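Local coordinates for periplasmic binding protein/LacI transcriptional regulator (Shewanella sp. ANA-3, PDB 5OCP), which binds L-arabinofuranose in both its alpha and beta forms, as the periplasmic component of an arabinose ABC transporter, at residues Pro83-Asp88 / Thr101-Asp106. Residues are numbered along the deposited sequence; the frame is centred on the assembly and turned at random.
Sequences PVVIVD and TRIASD. With FUB (beta-L-arabinofuranose), chain J; AHR (alpha-L-arabinofuranose), chain I.
R102 leaves its strand with CG anti to the backbone N (chi1 167°) and stays extended as far as NE, a course that carries its guanidinium past I86 to the carbonyl of D88. On the way CD of R102 meets CG2 of I86 at 4.1 Å, the two side chains lying at a slant to each other, and I86 CG2 also lies at the edge of the guanidinium. CB of A104 sits over the centre of one guanidinium face, while NH2 of R102 makes a weak, bent bond to D88 O (3.1 Å). The firmer tie of this arginine is from NE to the backbone O of R89. On the other face of the sheet, V85 has CG1 anti to its backbone N (chi1 176°), which places that methyl 4.1 Å from CG1 of I103; V87 CG1 packs on CB of the same isoleucine, and helix 248-259 closes over V85 and T101.

Strands 84-87 and 101-104 are parallel neighbours within the six-stranded sheet of one lobe of this periplasmic-binding-protein fold. Two backbone hydrogen bonds join them, I86 N to T101 O (2.9 Å) and I103 N to I86 O (2.9 Å), and a third from D88 N, just past the strand, reaches I103 O (3.1 Å). Beyond it, a water donates to D88 O and accepts from S105 N, carrying the link one step further along both chains.

D88 thus emerges from the C-terminal end of its strand with a tethered backbone, and its OD1 lies 2.6 Å from O5 of either arabinofuranose anomer. OD2 forms a salt bridge with R15, which itself hydrogen-bonds the sugar. The bond from D88 N, with the water and the weak arginine contact at its carbonyl, probably helps to hold this carboxylate in position at the exocyclic end of the ligand, a part that both anomers share.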
loop_
_atom_site.group_PDB
_atom_site.type_symbol
_atom_site.label_atom_id
_atom_site.label_comp_id
_atom_site.label_asym_id
_atom_site.label_seq_id
_atom_site.Cartn_x
_atom_site.Cartn_y
_atom_site.Cartn_z
ATOM N N PRO A 83 -13.881 -14.944 -14.183
ATOM C CA PRO A 83 -13.034 -15.110 -12.976
ATOM C C PRO A 83 -12.622 -13.740 -12.400
ATOM O O PRO A 83 -12.326 -12.782 -13.176
ATOM C CB PRO A 83 -11.834 -15.865 -13.532
ATOM C CG PRO A 83 -11.748 -15.499 -14.981
ATOM C CD PRO A 83 -13.176 -15.388 -15.395
ATOM N N VAL A 84 -12.474 -13.700 -11.082
ATOM C CA VAL A 84 -12.116 -12.481 -10.413
ATOM C C VAL A 84 -10.765 -12.732 -9.645
ATOM O O VAL A 84 -10.672 -13.672 -8.949
ATOM C CB VAL A 84 -13.197 -12.062 -9.442
ATOM C CG1 VAL A 84 -12.757 -10.860 -8.648
ATOM C CG2 VAL A 84 -14.474 -11.706 -10.180
ATOM N N VAL A 85 -9.784 -11.846 -9.819
ATOM C CA VAL A 85 -8.580 -11.910 -9.008
ATOM C C VAL A 85 -8.571 -10.669 -8.116
ATOM O O VAL A 85 -8.836 -9.538 -8.584
ATOM C CB VAL A 85 -7.388 -11.907 -9.868
ATOM C CG1 VAL A 85 -6.120 -11.883 -8.996
ATOM C CG2 VAL A 85 -7.400 -13.148 -10.771
ATOM N N ILE A 86 -8.307 -10.892 -6.825
ATOM C CA ILE A 86 -8.166 -9.788 -5.918
ATOM C C ILE A 86 -6.714 -9.469 -5.823
ATOM O O ILE A 86 -5.875 -10.370 -5.747
ATOM C CB ILE A 86 -8.688 -10.207 -4.516
ATOM C CG1 ILE A 86 -10.118 -10.724 -4.553
ATOM C CG2 ILE A 86 -8.550 -9.075 -3.501
ATOM C CD1 ILE A 86 -11.123 -9.715 -5.112
ATOM N N VAL A 87 -6.346 -8.172 -5.795
ATOM C CA VAL A 87 -4.978 -7.746 -5.661
ATOM C C VAL A 87 -4.867 -6.645 -4.576
ATOM O O VAL A 87 -5.791 -5.895 -4.336
ATOM C CB VAL A 87 -4.374 -7.185 -6.940
ATOM C CG1 VAL A 87 -4.289 -8.307 -7.982
ATOM C CG2 VAL A 87 -5.166 -6.010 -7.485
ATOM N N ASP A 88 -3.723 -6.636 -3.938
ATOM C CA ASP A 88 -3.313 -5.552 -3.031
ATOM C C ASP A 88 -4.036 -5.735 -1.725
ATOM O O ASP A 88 -3.551 -6.521 -0.880
ATOM C CB ASP A 88 -3.411 -4.187 -3.745
ATOM C CG ASP A 88 -3.397 -2.996 -2.760
ATOM O OD1 ASP A 88 -2.766 -3.121 -1.666
ATOM O OD2 ASP A 88 -4.074 -1.948 -3.037
ATOM N N THR A 101 -8.250 -16.066 -7.069
ATOM C CA THR A 101 -7.120 -15.995 -6.149
ATOM C C THR A 101 -6.790 -14.556 -5.768
ATOM O O THR A 101 -7.331 -13.610 -6.340
ATOM C CB THR A 101 -5.865 -16.657 -6.748
ATOM O OG1 THR A 101 -4.856 -16.778 -5.737
ATOM C CG2 THR A 101 -5.324 -15.827 -7.902
ATOM N N ARG A 102 -5.896 -14.400 -4.796
ATOM C CA ARG A 102 -5.486 -13.080 -4.333
ATOM C C ARG A 102 -3.970 -12.927 -4.389
ATOM O O ARG A 102 -3.232 -13.762 -3.866
ATOM C CB ARG A 102 -5.988 -12.833 -2.909
ATOM C CG ARG A 102 -5.354 -11.630 -2.229
ATOM C CD ARG A 102 -6.151 -11.204 -1.006
ATOM N NE ARG A 102 -5.647 -9.960 -0.431
ATOM C CZ ARG A 102 -4.872 -9.896 0.646
ATOM N NH1 ARG A 102 -4.508 -11.008 1.271
ATOM N NH2 ARG A 102 -4.460 -8.720 1.100
ATOM N N ILE A 103 -3.513 -11.854 -5.027
ATOM C CA ILE A 103 -2.090 -11.588 -5.155
ATOM C C ILE A 103 -1.795 -10.428 -4.222
ATOM O O ILE A 103 -2.359 -9.379 -4.393
ATOM C CB ILE A 103 -1.690 -11.185 -6.555
ATOM C CG1 ILE A 103 -2.250 -12.132 -7.612
ATOM C CG2 ILE A 103 -0.178 -11.017 -6.628
ATOM C CD1 ILE A 103 -2.040 -13.637 -7.352
ATOM N N ALA A 104 -0.976 -10.636 -3.176
ATOM C CA ALA A 104 -0.808 -9.595 -2.200
ATOM C C ALA A 104 0.533 -9.762 -1.470
ATOM O O ALA A 104 1.073 -10.861 -1.418
ATOM C CB ALA A 104 -1.964 -9.577 -1.230
ATOM N N SER A 105 1.013 -8.698 -0.863
ATOM C CA SER A 105 2.035 -8.829 0.169
ATOM C C SER A 105 1.372 -9.148 1.492
ATOM O O SER A 105 0.120 -9.141 1.634
ATOM C CB SER A 105 2.851 -7.525 0.285
ATOM O OG SER A 105 1.919 -6.517 0.728
ATOM N N ASP A 106 2.193 -9.551 2.458
ATOM C CA ASP A 106 1.741 -9.804 3.816
ATOM C C ASP A 106 1.929 -8.486 4.631
ATOM O O ASP A 106 3.004 -8.161 5.122
ATOM C CB ASP A 106 2.480 -10.967 4.451
ATOM C CG ASP A 106 1.985 -11.275 5.884
ATOM O OD1 ASP A 106 1.326 -10.431 6.544
ATOM O OD2 ASP A 106 2.396 -12.355 6.396
HETATM O O5 FUB J . -2.889 -1.003 -0.209
HETATM C C5 FUB J . -1.596 -0.489 -0.299
HETATM C C4 FUB J . -1.524 0.882 0.354
HETATM O O4 FUB J . -2.503 1.756 -0.152
HETATM C C3 FUB J . -0.149 1.540 0.156
HETATM O O3 FUB J . 0.713 1.059 1.141
HETATM C C2 FUB J . -0.530 3.009 0.306
HETATM O O2 FUB J . 0.366 3.908 -0.306
HETATM C C1 FUB J . -1.972 3.093 -0.193
HETATM O O1 FUB J . -1.923 3.438 -1.490
HETATM O O5 AHR I . -2.890 -1.004 -0.210
HETATM C C5 AHR I . -1.595 -0.495 -0.297
HETATM C C4 AHR I . -1.519 0.871 0.358
HETATM O O4 AHR I . -2.492 1.743 -0.167
HETATM C C3 AHR I . -0.138 1.524 0.163
HETATM O O3 AHR I . 0.718 1.059 1.156
HETATM C C2 AHR I . -0.539 2.988 0.242
HETATM O O2 AHR I . 0.360 3.901 -0.313
HETATM C C1 AHR I . -1.815 2.939 -0.580
HETATM O O1 AHR I . -2.567 4.000 -0.277
HETATM O O HOH W 1 -0.639 -6.278 -0.892
#